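Local structure of Alpha/beta hydrolase fold protein (Ochrobactrum, 4G9E) at residues V17-G22 and R53-D58; G24-M29 and L91-A96; R217-V222 and A246-F251. The protein is an N-acyl homoserine lactonase of the alpha/beta-hydrolase fold that probably hydrolyses the lactone ester bond of bacterial N-acyl homoserine lactone signals. One frame throughout, in Å; residues are numbered along the deposited sequence.

How the contacts relate
Contacts 1 and 2 are neighbours in the central sheet, their centres about 9 Å apart: strand 52-57 of contact 1 lies beside strand 24-30 of contact 2, and the two are joined by probable hydrogen bonds from Ile55 to Leu27 and Met29. Their segments alternate along the chain. Contact 3 comes later in sequence, in loops that follow strands 211-216 and 241-243 at the far end of the sheet; its centre is about 24 Å from that of contact 1 and 26 Å from that of contact 2. Contacts 1 and 2 thus tie the N-terminal strands into the sheet, whereas contact 3 brings together two loops beyond its strands at the bound N-butanoyl-L-homoserine.

Contact 1 of 3, residues V17-G22 and R53-D58; sequences VRESEG and RVIAPD
Arg18 reaches over the face of the sheet it shares with Ala56 to Asp58 and holds it end-on, with NH1 2.9 Å from OD1 and NH2 2.9 Å from OD2. The two flat groups are not coplanar: OD2 is met on its syn side close to the carboxylate plane, while NH1 comes to OD1 from above it. NH1 also donates to Ala56 O at 3.1 Å, which takes a longer bond from Arg18 N on its opposite face. With CG anti to the carbonyl carbon (chi1 -63°) and the chain extended to NE, the guanidinium passes beside Ala56 to meet Asp58. Asp58 is also bonded to Gly37 N, Ser36 OG and Lys64 N. Even so, an alanine in place of Arg18 would probably leave the buried carboxylate without the charge that balances it in this contact, and Ala56 O with one donor fewer. The backbones run antiparallel, strand 13-19 against strand 52-57, joining the N-terminal hairpin to the parallel part of the alpha/beta-hydrolase sheet; Ala56 N bonds to Arg18 O at 2.8 Å. On the other face of the sheet, Glu19 and Arg53 form a second ion pair. Arg53 approaches side-on, and both NE and NH2 donate to the single oxygen OE1, NE at 2.9 Å nearly along the C-O axis and NH2 at the syn lone pair, the planes only 18° apart. A water bonded to Glu19 OE2 also touches NH2, weakly. Ser20 OG accepts from Val54 N at 3.0 Å and is itself bonded to Gly49 O, while Ser20 N donates to Val54 O.

Contact 2 of 3, residues G24-M29 and L91-A96; sequences GAPLLM and LGIADA
Pro26 meets Ile93 with the side of its ring: CG lies 3.5 Å from Ile93 CG2, tighter than usual for two carbons, and CB follows at 3.9 Å from the same methyl. The two side chains slide past each other in opposite directions, so the branch methyl rests against one edge of the pyrrolidine instead of meeting it end to end. With CG1 anti to the carbonyl carbon (chi1 -61°), CG2 stands anti to the backbone N and is the branch that meets the proline. Around this pair the fit is looser. Ala96 places its CB 4.3 Å from Pro26 CG and 4.4 Å from Leu28 CB, filling the angle between the two strand residues whose side chains face the loop, and its CA makes a C-H...O contact with Pro26 O. Asp95 OD1 comes only to the rim of the proline ring, at 4.0 Å from CG. Polar linkage between the segments is by water: one molecule donates to Pro26 O and to Asp95 O, each at 2.9 Å. In the next shell, Asp95 forms a salt bridge with Arg119, and Tyr115 OH is bonded to both Ile93 O and Ala96 N, holding the loop's course; Ile93 also rests on Arg53 and Ile55 of strand 52-57. Farther back, Gly92 ends helix 77-91 in a Schellman motif with positive phi, turning the chain toward Ile93. The loop then enters strand 97-101, which lies parallel to strand 24-30, completing the beta-alpha-beta crossover from strand 52-57 that is characteristic of the alpha/beta-hydrolase fold.

Contact 3 of 3, residues R217-V222 and A246-F251; sequences RDEPFV and AGHAPF. With C4L (N-butanoyl-L-homoserine), chain C.
His248 meets Glu219 at its ring edge and Phe221 over one ring face, and this is the close-packed end of the contact. Its ND1 donates to Glu219 OE1 at 2.6 Å, a short and fairly straight bond to the syn lone pair that lies near the imidazole plane, although the carboxylate itself stands almost perpendicular to the ring, at 88°. Glu219 is bent at chi2 (-66°), which folds its carboxylate back to the imidazole; the other oxygen, OE2, accepts from Phe221 N at 2.9 Å and from Val222 N at 3.0 Å, so the backbone of its own loop fixes the carboxylate's rotation. Phe221 turns the edge of its ring to the face of His248 in a T-shaped pair, centroids 4.7 Å apart, with CD2 seated above the middle of the imidazole. Pro220, an exposed ring, touches the same histidine with CD, 3.7 Å from His248 N. The solvent side is looser: the exposed side chains of Arg217 and Asp218 lie there, the loop held by the one bond from Asp218 N to Ala246 O at 2.9 Å, and Arg217 leads off to its salt-bridge partner Asp244. Gly247 lies between these two regions, packed against the backbone of Asp218 and Glu219. At the buried end the ligand closes the arrangement: His248 NE2 donates to its carboxylate oxygen O1 at 2.8 Å, and O3, at the other end of the opened ring, lies over one face of Phe221, toward the rim. Asn33 N, Tyr160 OH and Leu103 N bind the ligand as well. A carboxylate bonded at ND1, a ligand at NE2, and Ser102 of the apparent nucleophile elbow nearby are consistent with a Ser-His-Glu catalytic triad, caught here with the ring-opened product of lactone hydrolysis.

Contact 1 of 3, residues V17-G22 and R53-D58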
# COMPACT_ATOMS: atom_id res chain seq x y z
N VAL A 17 15.26 -0.08 -0.31
CA VAL A 17 14.61 -0.14 0.99
C VAL A 17 15.02 1.06 1.84
O VAL A 17 16.20 1.36 1.96
CB VAL A 17 15.00 -1.42 1.76
CG1 VAL A 17 14.31 -1.47 3.11
CG2 VAL A 17 14.66 -2.66 0.94
N ARG A 18 14.03 1.75 2.42
CA ARG A 18 14.28 2.83 3.37
C ARG A 18 13.84 2.35 4.73
O ARG A 18 12.76 1.77 4.85
CB ARG A 18 13.46 4.06 3.01
CG ARG A 18 13.79 4.65 1.68
CD ARG A 18 12.70 5.60 1.22
NE ARG A 18 12.86 5.90 -0.20
CZ ARG A 18 12.47 5.09 -1.17
NH1 ARG A 18 11.87 3.94 -0.89
NH2 ARG A 18 12.67 5.43 -2.44
N GLU A 19 14.65 2.60 5.75
CA GLU A 19 14.28 2.22 7.11
C GLU A 19 14.55 3.37 8.06
O GLU A 19 15.59 4.03 8.00
CB GLU A 19 15.07 1.01 7.59
CG GLU A 19 14.86 -0.24 6.76
CD GLU A 19 15.57 -1.45 7.34
OE1 GLU A 19 15.45 -1.69 8.55
OE2 GLU A 19 16.26 -2.15 6.58
N SER A 20 13.61 3.60 8.97
CA SER A 20 13.86 4.51 10.07
C SER A 20 14.70 3.81 11.14
O SER A 20 14.93 2.60 11.07
CB SER A 20 12.54 4.99 10.68
OG SER A 20 11.94 3.97 11.46
N GLU A 21 15.17 4.57 12.12
CA GLU A 21 16.00 4.02 13.19
C GLU A 21 15.20 3.72 14.46
O GLU A 21 15.78 3.50 15.51
CB GLU A 21 17.20 4.93 13.48
CG GLU A 21 18.18 4.99 12.31
CD GLU A 21 19.41 5.82 12.60
OE1 GLU A 21 19.29 6.85 13.29
OE2 GLU A 21 20.50 5.44 12.12
N GLY A 22 13.88 3.68 14.35
CA GLY A 22 13.05 3.33 15.48
C GLY A 22 13.40 1.97 16.07
O GLY A 22 13.69 1.02 15.34
N ARG A 53 10.16 0.78 13.84
CA ARG A 53 11.05 0.54 12.71
C ARG A 53 10.22 0.54 11.43
O ARG A 53 9.63 -0.47 11.06
CB ARG A 53 11.79 -0.78 12.89
CG ARG A 53 12.76 -1.10 11.78
CD ARG A 53 13.47 -2.40 12.08
NE ARG A 53 14.48 -2.73 11.08
CZ ARG A 53 15.32 -3.76 11.21
NH1 ARG A 53 15.23 -4.54 12.28
NH2 ARG A 53 16.22 -4.02 10.27
N VAL A 54 10.16 1.69 10.77
CA VAL A 54 9.39 1.83 9.55
C VAL A 54 10.24 1.41 8.36
O VAL A 54 11.37 1.88 8.19
CB VAL A 54 8.90 3.28 9.37
CG1 VAL A 54 8.21 3.45 8.02
CG2 VAL A 54 7.97 3.67 10.51
N ILE A 55 9.69 0.50 7.55
CA ILE A 55 10.37 -0.06 6.38
C ILE A 55 9.53 0.29 5.16
O ILE A 55 8.37 -0.12 5.08
CB ILE A 55 10.49 -1.58 6.53
CG1 ILE A 55 11.22 -1.93 7.82
CG2 ILE A 55 11.18 -2.18 5.31
CD1 ILE A 55 11.07 -3.36 8.27
N ALA A 56 10.11 1.05 4.23
CA ALA A 56 9.37 1.55 3.07
C ALA A 56 10.14 1.25 1.80
O ALA A 56 10.95 2.06 1.36
CB ALA A 56 9.12 3.05 3.20
N PRO A 57 9.90 0.07 1.21
CA PRO A 57 10.62 -0.31 -0.01
C PRO A 57 9.99 0.30 -1.25
O PRO A 57 8.92 0.89 -1.20
CB PRO A 57 10.45 -1.83 -0.07
CG PRO A 57 9.79 -2.25 1.19
CD PRO A 57 9.09 -1.04 1.74
N ASP A 58 10.67 0.13 -2.37
CA ASP A 58 10.10 0.43 -3.67
C ASP A 58 9.78 -0.88 -4.38
O ASP A 58 10.63 -1.77 -4.48
CB ASP A 58 11.07 1.25 -4.52
CG ASP A 58 11.30 2.65 -3.97
OD1 ASP A 58 10.42 3.14 -3.24
OD2 ASP A 58 12.34 3.26 -4.26
O HOH W 1 17.85 -3.91 7.65

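Contact 2 of 3, residues G24-M29 and L91-A96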
# COMPACT_ATOMS: atom_id res chain seq x y z
N GLY A 24 11.33 0.25 18.04
CA GLY A 24 10.11 -0.50 18.30
C GLY A 24 9.77 -1.50 17.22
O GLY A 24 10.52 -1.71 16.27
N ALA A 25 8.60 -2.12 17.39
CA ALA A 25 8.09 -3.11 16.44
C ALA A 25 8.15 -2.60 14.99
O ALA A 25 7.97 -1.42 14.72
CB ALA A 25 6.68 -3.48 16.81
N PRO A 26 8.39 -3.51 14.05
CA PRO A 26 8.48 -3.10 12.64
C PRO A 26 7.13 -2.87 11.96
O PRO A 26 6.15 -3.57 12.22
CB PRO A 26 9.22 -4.27 11.99
CG PRO A 26 8.88 -5.44 12.86
CD PRO A 26 8.81 -4.90 14.25
N LEU A 27 7.11 -1.88 11.07
CA LEU A 27 5.98 -1.55 10.21
C LEU A 27 6.47 -1.54 8.78
O LEU A 27 7.34 -0.74 8.43
CB LEU A 27 5.44 -0.16 10.56
CG LEU A 27 4.35 0.35 9.62
CD1 LEU A 27 3.03 -0.35 9.86
CD2 LEU A 27 4.20 1.86 9.72
N LEU A 28 5.93 -2.42 7.95
CA LEU A 28 6.18 -2.39 6.52
C LEU A 28 5.13 -1.50 5.88
O LEU A 28 3.94 -1.75 6.04
CB LEU A 28 6.08 -3.80 5.95
CG LEU A 28 6.07 -3.91 4.43
CD1 LEU A 28 7.37 -3.40 3.84
CD2 LEU A 28 5.83 -5.36 4.00
N MET A 29 5.56 -0.47 5.17
CA MET A 29 4.65 0.42 4.44
C MET A 29 4.83 0.16 2.95
O MET A 29 5.95 0.25 2.45
CB MET A 29 4.95 1.89 4.75
CG MET A 29 4.80 2.24 6.22
SD MET A 29 5.00 4.00 6.58
CE MET A 29 3.40 4.60 6.09
N LEU A 91 15.35 -9.35 5.15
CA LEU A 91 15.52 -8.44 6.28
C LEU A 91 15.41 -9.16 7.61
O LEU A 91 15.73 -8.60 8.66
CB LEU A 91 14.48 -7.31 6.23
CG LEU A 91 14.54 -6.35 5.05
CD1 LEU A 91 13.45 -5.29 5.20
CD2 LEU A 91 15.90 -5.70 4.95
N GLY A 92 14.94 -10.41 7.58
CA GLY A 92 14.84 -11.23 8.78
C GLY A 92 13.72 -10.83 9.73
O GLY A 92 13.86 -11.01 10.94
N ILE A 93 12.62 -10.31 9.19
CA ILE A 93 11.51 -9.81 10.00
C ILE A 93 10.22 -10.49 9.59
O ILE A 93 9.71 -10.26 8.49
CB ILE A 93 11.36 -8.29 9.83
CG1 ILE A 93 12.64 -7.59 10.30
CG2 ILE A 93 10.14 -7.78 10.59
CD1 ILE A 93 12.66 -6.12 9.99
N ALA A 94 9.66 -11.32 10.47
CA ALA A 94 8.49 -12.12 10.14
C ALA A 94 7.17 -11.57 10.69
O ALA A 94 6.10 -12.00 10.27
CB ALA A 94 8.69 -13.55 10.61
N ASP A 95 7.25 -10.62 11.62
CA ASP A 95 6.06 -10.19 12.36
C ASP A 95 5.73 -8.71 12.25
O ASP A 95 5.21 -8.10 13.18
CB ASP A 95 6.18 -10.59 13.83
CG ASP A 95 7.34 -9.91 14.52
OD1 ASP A 95 8.17 -9.27 13.84
OD2 ASP A 95 7.42 -10.02 15.76
N ALA A 96 6.04 -8.12 11.10
CA ALA A 96 5.69 -6.73 10.89
C ALA A 96 4.19 -6.52 10.93
O ALA A 96 3.40 -7.41 10.56
CB ALA A 96 6.24 -6.24 9.57
O HOH W 2 5.49 -5.50 14.33

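Contact 3 of 3, residues R217-V222 and A246-F251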
# COMPACT_ATOMS: atom_id res chain seq x y z
N ARG A 217 -12.07 11.28 3.39
CA ARG A 217 -13.48 11.46 3.06
C ARG A 217 -13.67 11.82 1.59
O ARG A 217 -14.68 11.46 0.98
CB ARG A 217 -14.10 12.55 3.95
CG ARG A 217 -15.55 12.86 3.63
CD ARG A 217 -16.23 13.65 4.75
NE ARG A 217 -16.37 12.84 5.96
CZ ARG A 217 -17.29 11.89 6.11
NH1 ARG A 217 -18.16 11.64 5.13
NH2 ARG A 217 -17.35 11.19 7.23
N ASP A 218 -12.71 12.56 1.04
CA ASP A 218 -12.82 13.05 -0.33
C ASP A 218 -12.09 12.13 -1.31
O ASP A 218 -11.66 12.56 -2.37
CB ASP A 218 -12.31 14.48 -0.40
CG ASP A 218 -13.04 15.39 0.55
OD1 ASP A 218 -14.28 15.24 0.67
OD2 ASP A 218 -12.39 16.22 1.20
N GLU A 219 -11.98 10.86 -0.94
CA GLU A 219 -11.42 9.83 -1.82
C GLU A 219 -11.94 9.97 -3.25
O GLU A 219 -13.15 9.85 -3.47
CB GLU A 219 -11.81 8.45 -1.30
CG GLU A 219 -10.65 7.63 -0.78
CD GLU A 219 -9.66 7.24 -1.87
OE1 GLU A 219 -8.57 6.77 -1.51
OE2 GLU A 219 -9.97 7.40 -3.07
N PRO A 220 -11.04 10.20 -4.22
CA PRO A 220 -11.47 10.30 -5.63
C PRO A 220 -11.51 8.96 -6.35
O PRO A 220 -12.07 8.89 -7.45
CB PRO A 220 -10.39 11.18 -6.25
CG PRO A 220 -9.17 10.87 -5.44
CD PRO A 220 -9.64 10.61 -4.04
N PHE A 221 -10.92 7.92 -5.77
CA PHE A 221 -10.82 6.62 -6.43
C PHE A 221 -11.70 5.55 -5.79
O PHE A 221 -12.19 4.66 -6.48
CB PHE A 221 -9.37 6.11 -6.42
CG PHE A 221 -8.43 6.95 -7.21
CD1 PHE A 221 -8.46 6.93 -8.59
CD2 PHE A 221 -7.49 7.74 -6.58
CE1 PHE A 221 -7.58 7.71 -9.33
CE2 PHE A 221 -6.61 8.52 -7.31
CZ PHE A 221 -6.65 8.51 -8.68
N VAL A 222 -11.86 5.62 -4.48
CA VAL A 222 -12.51 4.55 -3.74
C VAL A 222 -13.92 4.92 -3.30
O VAL A 222 -14.15 6.01 -2.79
CB VAL A 222 -11.69 4.17 -2.50
CG1 VAL A 222 -12.36 3.04 -1.74
CG2 VAL A 222 -10.28 3.77 -2.91
N ALA A 246 -9.20 15.13 3.47
CA ALA A 246 -8.16 14.31 2.86
C ALA A 246 -8.79 13.48 1.76
O ALA A 246 -9.99 13.20 1.80
CB ALA A 246 -7.53 13.39 3.90
N GLY A 247 -7.98 13.09 0.79
CA GLY A 247 -8.45 12.26 -0.30
C GLY A 247 -7.78 10.90 -0.30
O GLY A 247 -7.94 10.11 0.64
N HIS A 248 -7.03 10.62 -1.36
CA HIS A 248 -6.44 9.31 -1.55
C HIS A 248 -5.22 9.03 -0.67
O HIS A 248 -4.84 7.87 -0.52
CB HIS A 248 -6.02 9.15 -3.01
CG HIS A 248 -5.72 7.75 -3.44
ND1 HIS A 248 -6.57 6.69 -3.20
CD2 HIS A 248 -4.68 7.25 -4.14
CE1 HIS A 248 -6.06 5.59 -3.74
NE2 HIS A 248 -4.91 5.90 -4.31
N ALA A 249 -4.59 10.07 -0.14
CA ALA A 249 -3.30 9.90 0.54
C ALA A 249 -3.29 10.61 1.89
O ALA A 249 -2.49 11.52 2.12
CB ALA A 249 -2.18 10.42 -0.33
N PRO A 250 -4.17 10.19 2.82
CA PRO A 250 -4.27 10.92 4.08
C PRO A 250 -2.98 10.93 4.90
O PRO A 250 -2.80 11.83 5.72
CB PRO A 250 -5.40 10.20 4.83
CG PRO A 250 -5.50 8.84 4.15
CD PRO A 250 -5.17 9.12 2.71
N PHE A 251 -2.11 9.95 4.70
CA PHE A 251 -0.83 9.90 5.41
C PHE A 251 0.07 11.09 5.10
O PHE A 251 0.95 11.42 5.89
CB PHE A 251 -0.11 8.58 5.11
CG PHE A 251 0.16 8.39 3.66
CD1 PHE A 251 1.29 8.94 3.08
CD2 PHE A 251 -0.75 7.72 2.84
CE1 PHE A 251 1.53 8.82 1.73
CE2 PHE A 251 -0.52 7.61 1.48
CZ PHE A 251 0.62 8.16 0.93
O1 C4L C . -3.12 4.60 -6.01
C4 C4L C . -3.19 3.41 -6.42
O2 C4L C . -2.38 2.52 -6.07
C3 C4L C . -4.28 3.02 -7.39
C2 C4L C . -5.49 3.95 -7.27
C1 C4L C . -6.37 3.91 -8.51
O3 C4L C . -5.72 4.58 -9.60
N1 C4L C . -4.74 1.65 -7.20
C5 C4L C . -4.40 0.65 -8.03
O4 C4L C . -3.71 0.81 -9.02
C6 C4L C . -4.95 -0.72 -7.70
C7 C4L C . -5.55 -1.33 -8.96
C8 C4L C . -6.77 -0.56 -9.46